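Local structure of DUF3828 domain-containing protein (Bacteroides thetaiotaomicron, 3KZT) at residues E32-A37 / Q58-K63; D102-V107 / I136-P141. The protein is of unknown function but is probably a lipoprotein, a DUF3828 domain-containing protein with helices packed on an antiparallel sheet. One frame throughout, in Å; residues are numbered along the deposited sequence.

Interaction 1 (E32-A37 / Q58-K63)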
ATOM      1  N   GLU A  32       4.137  -5.310   8.576  1.00 13.16           N
ATOM      2  CA  GLU A  32       4.206  -4.397   7.405  1.00 13.59           C
ATOM      3  C   GLU A  32       3.129  -4.676   6.356  1.00 13.84           C
ATOM      4  O   GLU A  32       2.510  -3.737   5.853  1.00 14.02           O
ATOM      5  CB  GLU A  32       5.560  -4.502   6.726  1.00 13.62           C
ATOM      6  CG  GLU A  32       6.689  -3.828   7.512  1.00 14.92           C
ATOM      7  CD  GLU A  32       8.071  -4.102   6.941  1.00 15.88           C
ATOM      8  OE1 GLU A  32       8.202  -4.949   6.035  1.00 15.83           O
ATOM      9  OE2 GLU A  32       9.036  -3.449   7.407  1.00 17.92           O
ATOM     10  N   ASP A  33       2.929  -5.964   6.035  1.00 13.97           N
ATOM     11  CA  ASP A  33       1.887  -6.398   5.052  1.00 14.29           C
ATOM     12  C   ASP A  33       0.497  -6.069   5.523  1.00 13.99           C
ATOM     13  O   ASP A  33      -0.338  -5.652   4.719  1.00 13.75           O
ATOM     14  CB  ASP A  33       1.930  -7.916   4.787  1.00 14.25           C
ATOM     15  CG  ASP A  33       3.198  -8.376   4.081  1.00 15.30           C
ATOM     16  OD1 ASP A  33       3.995  -7.544   3.598  1.00 17.95           O
ATOM     17  OD2 ASP A  33       3.394  -9.596   4.030  1.00 16.34           O
ATOM     18  N   PHE A  34       0.229  -6.312   6.813  1.00 14.21           N
ATOM     19  CA  PHE A  34      -1.066  -5.953   7.401  1.00 14.22           C
ATOM     20  C   PHE A  34      -1.362  -4.454   7.266  1.00 14.30           C
ATOM     21  O   PHE A  34      -2.421  -4.087   6.757  1.00 14.33           O
ATOM     22  CB  PHE A  34      -1.168  -6.363   8.887  1.00 14.09           C
ATOM     23  CG  PHE A  34      -2.346  -5.764   9.576  1.00 13.94           C
ATOM     24  CD1 PHE A  34      -3.639  -6.004   9.101  1.00 13.98           C
ATOM     25  CD2 PHE A  34      -2.184  -4.916  10.683  1.00 13.23           C
ATOM     26  CE1 PHE A  34      -4.748  -5.422   9.714  1.00 13.23           C
ATOM     27  CE2 PHE A  34      -3.300  -4.337  11.309  1.00 12.95           C
ATOM     28  CZ  PHE A  34      -4.575  -4.588  10.820  1.00 13.05           C
ATOM     29  N   TYR A  35      -0.430  -3.612   7.726  1.00 14.51           N
ATOM     30  CA  TYR A  35      -0.625  -2.143   7.697  1.00 14.48           C
ATOM     31  C   TYR A  35      -0.733  -1.544   6.299  1.00 14.66           C
ATOM     32  O   TYR A  35      -1.539  -0.640   6.087  1.00 14.73           O
ATOM     33  CB  TYR A  35       0.430  -1.398   8.557  1.00 14.62           C
ATOM     34  CG  TYR A  35       0.017  -1.318  10.001  1.00 14.14           C
ATOM     35  CD1 TYR A  35       0.280  -2.364  10.888  1.00 13.98           C
ATOM     36  CD2 TYR A  35      -0.675  -0.208  10.480  1.00 14.02           C
ATOM     37  CE1 TYR A  35      -0.125  -2.307  12.218  1.00 14.60           C
ATOM     38  CE2 TYR A  35      -1.084  -0.132  11.801  1.00 14.10           C
ATOM     39  CZ  TYR A  35      -0.806  -1.182  12.675  1.00 14.74           C
ATOM     40  OH  TYR A  35      -1.201  -1.122  13.986  1.00 15.05           O
ATOM     41  N   GLU A  36       0.054  -2.051   5.350  1.00 14.83           N
ATOM     42  CA  GLU A  36      -0.051  -1.598   3.945  1.00 15.07           C
ATOM     43  C   GLU A  36      -1.382  -2.019   3.300  1.00 14.63           C
ATOM     44  O   GLU A  36      -2.017  -1.207   2.615  1.00 14.31           O
ATOM     45  CB  GLU A  36       1.146  -2.059   3.121  1.00 15.33           C
ATOM     46  CG  GLU A  36       2.401  -1.268   3.468  1.00 17.28           C
ATOM     47  CD  GLU A  36       3.684  -1.887   2.968  1.00 20.43           C
ATOM     48  OE1 GLU A  36       3.655  -2.770   2.064  1.00 22.18           O
ATOM     49  OE2 GLU A  36       4.747  -1.479   3.489  1.00 24.36           O
ATOM     50  N   ALA A  37      -1.799  -3.272   3.543  1.00 14.28           N
ATOM     51  CA  ALA A  37      -3.095  -3.797   3.049  1.00 13.88           C
ATOM     52  C   ALA A  37      -4.277  -3.063   3.688  1.00 13.64           C
ATOM     53  O   ALA A  37      -5.195  -2.641   2.993  1.00 13.35           O
ATOM     54  CB  ALA A  37      -3.202  -5.291   3.328  1.00 13.58           C
ATOM     55  N   GLN A  58      -9.755  -9.849   9.775  1.00 15.75           N
ATOM     56  CA  GLN A  58     -10.054 -11.305   9.925  1.00 15.98           C
ATOM     57  C   GLN A  58      -8.824 -12.182   9.532  1.00 15.59           C
ATOM     58  O   GLN A  58      -8.575 -13.218  10.170  1.00 15.52           O
ATOM     59  CB  GLN A  58     -11.292 -11.707   9.088  1.00 16.11           C
ATOM     60  CG  GLN A  58     -12.642 -10.986   9.492  1.00 17.35           C
ATOM     61  CD  GLN A  58     -13.479 -11.693  10.534  1.00 19.00           C
ATOM     62  OE1 GLN A  58     -13.008 -12.590  11.258  1.00 20.71           O
ATOM     63  NE2 GLN A  58     -14.744 -11.275  10.637  1.00 19.53           N
ATOM     64  N   LYS A  59      -8.059 -11.730   8.516  1.00 15.30           N
ATOM     65  CA  LYS A  59      -6.869 -12.456   8.040  0.50 15.19           C
ATOM     66  C   LYS A  59      -5.677 -12.323   8.990  1.00 15.06           C
ATOM     67  O   LYS A  59      -5.092 -13.340   9.408  1.00 14.99           O
ATOM     68  CB  LYS A  59      -6.462 -11.968   6.630  0.50 15.22           C
ATOM     69  CG  LYS A  59      -5.210 -12.672   6.045  0.50 15.43           C
ATOM     70  CD  LYS A  59      -5.083 -12.478   4.542  0.50 15.59           C
ATOM     71  CE  LYS A  59      -3.841 -13.189   4.005  0.50 15.60           C
ATOM     72  NZ  LYS A  59      -3.871 -14.653   4.286  0.50 15.60           N
ATOM     73  N   PHE A  60      -5.314 -11.078   9.310  1.00 14.63           N
ATOM     74  CA  PHE A  60      -4.104 -10.776  10.101  1.00 14.40           C
ATOM     75  C   PHE A  60      -4.206 -10.759  11.639  1.00 14.66           C
ATOM     76  O   PHE A  60      -3.186 -10.952  12.304  1.00 14.62           O
ATOM     77  CB  PHE A  60      -3.490  -9.465   9.607  1.00 14.35           C
ATOM     78  CG  PHE A  60      -2.862  -9.564   8.239  1.00 13.83           C
ATOM     79  CD1 PHE A  60      -1.558 -10.049   8.094  1.00 13.87           C
ATOM     80  CD2 PHE A  60      -3.551  -9.157   7.099  1.00 13.70           C
ATOM     81  CE1 PHE A  60      -0.961 -10.143   6.835  1.00 13.34           C
ATOM     82  CE2 PHE A  60      -2.958  -9.245   5.837  1.00 13.12           C
ATOM     83  CZ  PHE A  60      -1.660  -9.736   5.707  1.00 13.36           C
ATOM     84  N   LEU A  61      -5.408 -10.529  12.194  1.00 14.84           N
ATOM     85  CA  LEU A  61      -5.610 -10.436  13.665  1.00 14.86           C
ATOM     86  C   LEU A  61      -6.356 -11.655  14.220  1.00 14.98           C
ATOM     87  O   LEU A  61      -7.173 -12.256  13.514  1.00 15.27           O
ATOM     88  CB  LEU A  61      -6.391  -9.157  14.020  1.00 14.69           C
ATOM     89  CG  LEU A  61      -5.994  -7.845  13.323  1.00 14.56           C
ATOM     90  CD1 LEU A  61      -6.830  -6.687  13.873  1.00 13.98           C
ATOM     91  CD2 LEU A  61      -4.541  -7.531  13.455  1.00 13.45           C
ATOM     92  N   THR A  62      -6.088 -12.009  15.488  1.00 15.14           N
ATOM     93  CA  THR A  62      -6.809 -13.122  16.152  1.00 15.36           C
ATOM     94  C   THR A  62      -8.240 -12.686  16.511  1.00 15.73           C
ATOM     95  O   THR A  62      -8.544 -11.483  16.530  1.00 16.18           O
ATOM     96  CB  THR A  62      -6.097 -13.623  17.464  1.00 15.35           C
ATOM     97  OG1 THR A  62      -6.087 -12.585  18.447  1.00 14.95           O
ATOM     98  CG2 THR A  62      -4.668 -14.091  17.185  1.00 15.29           C
ATOM     99  N   LYS A  63      -9.106 -13.674  16.780  1.00 16.37           N
ATOM    100  CA  LYS A  63     -10.506 -13.434  17.225  1.00 16.54           C
ATOM    101  C   LYS A  63     -10.576 -12.579  18.506  1.00 16.94           C
ATOM    102  O   LYS A  63     -11.456 -11.718  18.631  1.00 16.91           O
ATOM    103  CB  LYS A  63     -11.237 -14.773  17.455  1.00 16.72           C
TER
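F60 lays one face of its ring over the backbone and CB of F34. F34 CB stands 4.0 Å from the centroid of the F60 ring, 23° off the ring normal, which makes a CH-pi contact. F34 CA also sits over this face, near the middle of the ring. The two phenylalanine side chains run past each other in opposite directions. The rings meet obliquely, with planes at 46°, and the closest approach is F34 CD1 to F60 CB at 3.5 Å. With CG anti to the backbone N (chi1 168°), the F34 ring runs out alongside F60 CB, toward L61. At the far end of the F60 ring, CZ comes to 4.1 Å from D33 CB.

The contact lies in a helical hairpin. Helices 13-41 and 47-60 follow each other in the chain, and the two segments run in roughly opposite directions. L61 lies just past the end of helix 47-60. Its CD2 methyl comes over one face of the F34 ring, 4.2 Å from the ring centroid, and the two side chains cross at about a right angle. F34 also packs on I56 of helix 47-60 and on I136 of strand 133-139, so its ring lies buried between helix and sheet. With an alanine here, the F60 ring is gone, which would probably leave a gap beside F34 CB and D33 CB. A37, one turn on from F34 and D33, also packs on I56, and M43 of the second subunit packs against it.

Interaction 2 (D102-V107 / I136-P141). With EDO (1,2-ethanediol), chain C; SO4 (sulfate ion), chain E.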
ATOM      1  N   ASP A 102      10.606  -9.625  23.507  1.00 19.03           N
ATOM      2  CA  ASP A 102       9.801 -10.841  23.447  1.00 18.89           C
ATOM      3  C   ASP A 102       9.005 -10.867  22.104  1.00 18.49           C
ATOM      4  O   ASP A 102       9.618 -10.676  21.052  1.00 18.44           O
ATOM      5  CB  ASP A 102       8.934 -10.958  24.725  1.00 19.06           C
ATOM      6  CG  ASP A 102       9.771 -10.917  26.001  1.00 19.65           C
ATOM      7  OD1 ASP A 102      10.737 -11.715  26.116  1.00 20.93           O
ATOM      8  OD2 ASP A 102       9.465 -10.089  26.883  1.00 21.39           O
ATOM      9  N   ASN A 103       7.678 -11.030  22.145  1.00 18.09           N
ATOM     10  CA  ASN A 103       6.849 -10.991  20.947  1.00 18.19           C
ATOM     11  C   ASN A 103       6.199  -9.599  20.654  1.00 17.95           C
ATOM     12  O   ASN A 103       5.341  -9.511  19.778  1.00 17.60           O
ATOM     13  CB  ASN A 103       5.773 -12.087  21.042  1.00 18.32           C
ATOM     14  CG  ASN A 103       6.366 -13.498  21.127  1.00 18.51           C
ATOM     15  OD1 ASN A 103       7.363 -13.803  20.491  1.00 18.94           O
ATOM     16  ND2 ASN A 103       5.722 -14.362  21.894  1.00 19.21           N
ATOM     17  N   TRP A 104       6.624  -8.534  21.369  1.00 17.82           N
ATOM     18  CA  TRP A 104       6.105  -7.172  21.146  1.00 17.73           C
ATOM     19  C   TRP A 104       6.946  -6.454  20.093  1.00 17.56           C
ATOM     20  O   TRP A 104       8.174  -6.582  20.069  1.00 17.05           O
ATOM     21  CB  TRP A 104       6.040  -6.349  22.451  1.00 17.83           C
ATOM     22  CG  TRP A 104       4.894  -6.750  23.293  1.00 18.12           C
ATOM     23  CD1 TRP A 104       4.898  -7.677  24.288  1.00 18.56           C
ATOM     24  CD2 TRP A 104       3.548  -6.276  23.181  1.00 18.62           C
ATOM     25  NE1 TRP A 104       3.636  -7.801  24.826  1.00 19.35           N
ATOM     26  CE2 TRP A 104       2.786  -6.950  24.166  1.00 18.83           C
ATOM     27  CE3 TRP A 104       2.909  -5.336  22.352  1.00 18.53           C
ATOM     28  CZ2 TRP A 104       1.411  -6.721  24.346  1.00 18.27           C
ATOM     29  CZ3 TRP A 104       1.535  -5.108  22.528  1.00 18.38           C
ATOM     30  CH2 TRP A 104       0.805  -5.801  23.520  1.00 18.33           C
ATOM     31  N   TYR A 105       6.252  -5.732  19.211  1.00 17.47           N
ATOM     32  CA  TYR A 105       6.843  -4.946  18.128  1.00 17.43           C
ATOM     33  C   TYR A 105       6.176  -3.580  18.206  1.00 17.69           C
ATOM     34  O   TYR A 105       5.117  -3.454  18.818  1.00 17.96           O
ATOM     35  CB  TYR A 105       6.583  -5.639  16.761  1.00 17.49           C
ATOM     36  CG  TYR A 105       7.270  -6.984  16.667  1.00 16.64           C
ATOM     37  CD1 TYR A 105       6.704  -8.117  17.250  1.00 16.59           C
ATOM     38  CD2 TYR A 105       8.497  -7.125  16.017  1.00 15.89           C
ATOM     39  CE1 TYR A 105       7.341  -9.353  17.198  1.00 16.57           C
ATOM     40  CE2 TYR A 105       9.147  -8.360  15.953  1.00 15.96           C
ATOM     41  CZ  TYR A 105       8.564  -9.464  16.541  1.00 16.01           C
ATOM     42  OH  TYR A 105       9.189 -10.669  16.500  1.00 15.64           O
ATOM     43  N   GLU A 106       6.800  -2.572  17.612  1.00 17.61           N
ATOM     44  CA  GLU A 106       6.283  -1.198  17.615  1.00 17.71           C
ATOM     45  C   GLU A 106       6.058  -0.777  16.165  1.00 17.64           C
ATOM     46  O   GLU A 106       6.981  -0.862  15.368  1.00 17.48           O
ATOM     47  CB  GLU A 106       7.299  -0.264  18.291  1.00 17.72           C
ATOM     48  CG  GLU A 106       6.905   1.220  18.319  1.00 18.19           C
ATOM     49  CD  GLU A 106       7.911   2.061  19.059  1.00 19.40           C
ATOM     50  OE1 GLU A 106       7.802   2.156  20.303  1.00 20.61           O
ATOM     51  OE2 GLU A 106       8.787   2.659  18.398  1.00 19.83           O
ATOM     52  N   VAL A 107       4.832  -0.334  15.844  1.00 17.55           N
ATOM     53  CA  VAL A 107       4.475   0.171  14.509  1.00 17.66           C
ATOM     54  C   VAL A 107       4.520   1.699  14.569  1.00 17.87           C
ATOM     55  O   VAL A 107       3.687   2.312  15.250  1.00 18.02           O
ATOM     56  CB  VAL A 107       3.066  -0.288  14.082  1.00 17.61           C
ATOM     57  CG1 VAL A 107       2.648   0.396  12.763  1.00 17.66           C
ATOM     58  CG2 VAL A 107       3.031  -1.812  13.933  1.00 17.38           C
ATOM     59  N   ILE A 136      -1.275 -11.010  14.567  1.00 17.58           N
ATOM     60  CA  ILE A 136      -1.193 -10.040  15.650  1.00 17.91           C
ATOM     61  C   ILE A 136      -2.272 -10.471  16.657  1.00 18.36           C
ATOM     62  O   ILE A 136      -3.431 -10.581  16.287  1.00 18.68           O
ATOM     63  CB  ILE A 136      -1.430  -8.586  15.161  1.00 17.78           C
ATOM     64  CG1 ILE A 136      -0.345  -8.169  14.142  1.00 17.95           C
ATOM     65  CG2 ILE A 136      -1.391  -7.645  16.313  1.00 17.71           C
ATOM     66  CD1 ILE A 136      -0.581  -6.835  13.474  1.00 18.45           C
ATOM     67  N   ASP A 137      -1.880 -10.746  17.905  1.00 18.95           N
ATOM     68  CA  ASP A 137      -2.841 -11.185  18.968  1.00 19.63           C
ATOM     69  C   ASP A 137      -3.139 -10.141  20.061  1.00 19.96           C
ATOM     70  O   ASP A 137      -3.977 -10.397  20.920  1.00 19.77           O
ATOM     71  CB  ASP A 137      -2.438 -12.542  19.579  1.00 19.76           C
ATOM     72  CG  ASP A 137      -1.145 -12.491  20.387  1.00 20.65           C
ATOM     73  OD1 ASP A 137      -0.353 -11.531  20.269  1.00 22.30           O
ATOM     74  OD2 ASP A 137      -0.913 -13.451  21.139  1.00 22.56           O
ATOM     75  N   ASP A 138      -2.443  -8.992  20.038  1.00 20.44           N
ATOM     76  CA  ASP A 138      -2.743  -7.887  20.952  1.00 21.15           C
ATOM     77  C   ASP A 138      -2.148  -6.553  20.447  1.00 21.72           C
ATOM     78  O   ASP A 138      -1.142  -6.551  19.730  1.00 21.20           O
ATOM     79  CB  ASP A 138      -2.198  -8.193  22.373  1.00 21.26           C
ATOM     80  CG  ASP A 138      -2.816  -7.300  23.463  1.00 21.23           C
ATOM     81  OD1 ASP A 138      -3.904  -6.724  23.261  1.00 21.92           O
ATOM     82  OD2 ASP A 138      -2.202  -7.186  24.532  1.00 21.57           O
ATOM     83  N   ILE A 139      -2.807  -5.437  20.801  1.00 22.69           N
ATOM     84  CA  ILE A 139      -2.273  -4.058  20.561  1.00 23.47           C
ATOM     85  C   ILE A 139      -2.559  -3.192  21.778  1.00 23.98           C
ATOM     86  O   ILE A 139      -3.526  -3.463  22.481  1.00 23.98           O
ATOM     87  CB  ILE A 139      -2.867  -3.358  19.264  1.00 23.51           C
ATOM     88  CG1 ILE A 139      -4.381  -3.004  19.402  1.00 24.25           C
ATOM     89  CG2 ILE A 139      -2.633  -4.207  18.040  1.00 23.83           C
ATOM     90  CD1 ILE A 139      -4.927  -2.214  18.211  1.00 24.79           C
ATOM     91  N   THR A 140      -1.721  -2.163  22.007  1.00 24.83           N
ATOM     92  CA  THR A 140      -1.953  -1.121  23.064  1.00 25.48           C
ATOM     93  C   THR A 140      -2.267  -1.783  24.440  1.00 26.04           C
ATOM     94  O   THR A 140      -3.424  -1.748  24.887  1.00 25.82           O
ATOM     95  CB  THR A 140      -3.080  -0.169  22.606  1.00 25.53           C
ATOM     96  OG1 THR A 140      -2.763   0.301  21.288  1.00 26.32           O
ATOM     97  CG2 THR A 140      -3.244   1.047  23.563  1.00 25.25           C
ATOM     98  N   PRO A 141      -1.236  -2.437  25.069  1.00 26.90           N
ATOM     99  CA  PRO A 141      -1.357  -3.310  26.268  1.00 27.45           C
ATOM    100  C   PRO A 141      -2.426  -2.952  27.340  1.00 28.08           C
ATOM    101  O   PRO A 141      -2.533  -1.777  27.739  1.00 28.07           O
ATOM    102  CB  PRO A 141       0.046  -3.247  26.885  1.00 27.42           C
ATOM    103  CG  PRO A 141       0.956  -3.008  25.762  1.00 27.19           C
ATOM    104  CD  PRO A 141       0.180  -2.349  24.633  1.00 26.86           C
TER
HETATM  105  C1  EDO C 201       7.017 -14.758  16.957  1.00 46.50           C
HETATM  106  O1  EDO C 201       6.971 -15.561  18.140  1.00 47.01           O
HETATM  107  C2  EDO C 201       6.803 -13.291  17.308  1.00 46.26           C
HETATM  108  O2  EDO C 201       7.962 -12.748  17.957  1.00 45.17           O
HETATM  109  S   SO4 E 203       3.470 -10.270  27.495  0.70 67.85           S
HETATM  110  O1  SO4 E 203       3.199 -11.691  27.694  0.70 67.64           O
HETATM  111  O2  SO4 E 203       4.643 -10.104  26.631  0.70 67.65           O
HETATM  112  O3  SO4 E 203       3.736  -9.650  28.793  0.70 68.00           O
HETATM  113  O4  SO4 E 203       2.301  -9.639  26.886  0.70 67.46           O
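W104 reaches from strand 104-111 across to the end of strand 133-139. The two strands belong to one antiparallel sheet and are separated by strand 119-130, so the contact is made by side chains bridging over the middle strand. W104 also touches R126 of that strand.

The apolar part is a CH-pi contact. P141 CG lies over the six-membered ring of W104, 4.0 Å from its centroid, and is 3.6 Å from W104 CH2. W104 CG stands beside the backbone N (chi1 -76°), and this carries the six-membered ring toward P141.

The polar groups gather at the edge of the indole. D138 OD2 is 3.5 Å from W104 CH2, with the carboxylate plane turned 65° from the ring. Its other oxygen, OD1, makes a salt bridge with K68 NZ. D137 and D138 both face R126 in a classic beta bulge, and D137 pairs with R126.

The bound molecules probably come from the crystallisation liquor. Ethanediol O2 hydrogen-bonds to N103 OD1 and to Y105 OH. The sulfate, also hydrogen-bonded to R126, takes the indole N-H: W104 NE1 to sulfate O4 is 3.1 Å, with an N-H...O angle of 163°.

Interaction 1 is partly buried: two of its four touching residues are buried. Interaction 2 is a surface contact, with one buried residue among five. Their centres lie 13 Å apart. Interaction 1 joins two helices through aromatic and aliphatic groups alone, while interaction 2 joins two strands of the sheet and mixes one apolar contact with one carboxylate and a bound sulfate. They meet at strand 133-139. The backbone of I136 probably hydrogen-bonds on both sides of L61: F60 O to I136 N at 3.0 Å, and T62 N to I136 O at 3.1 Å. Y35 and V107 also touch, where helix 13-41 lies against the sheet.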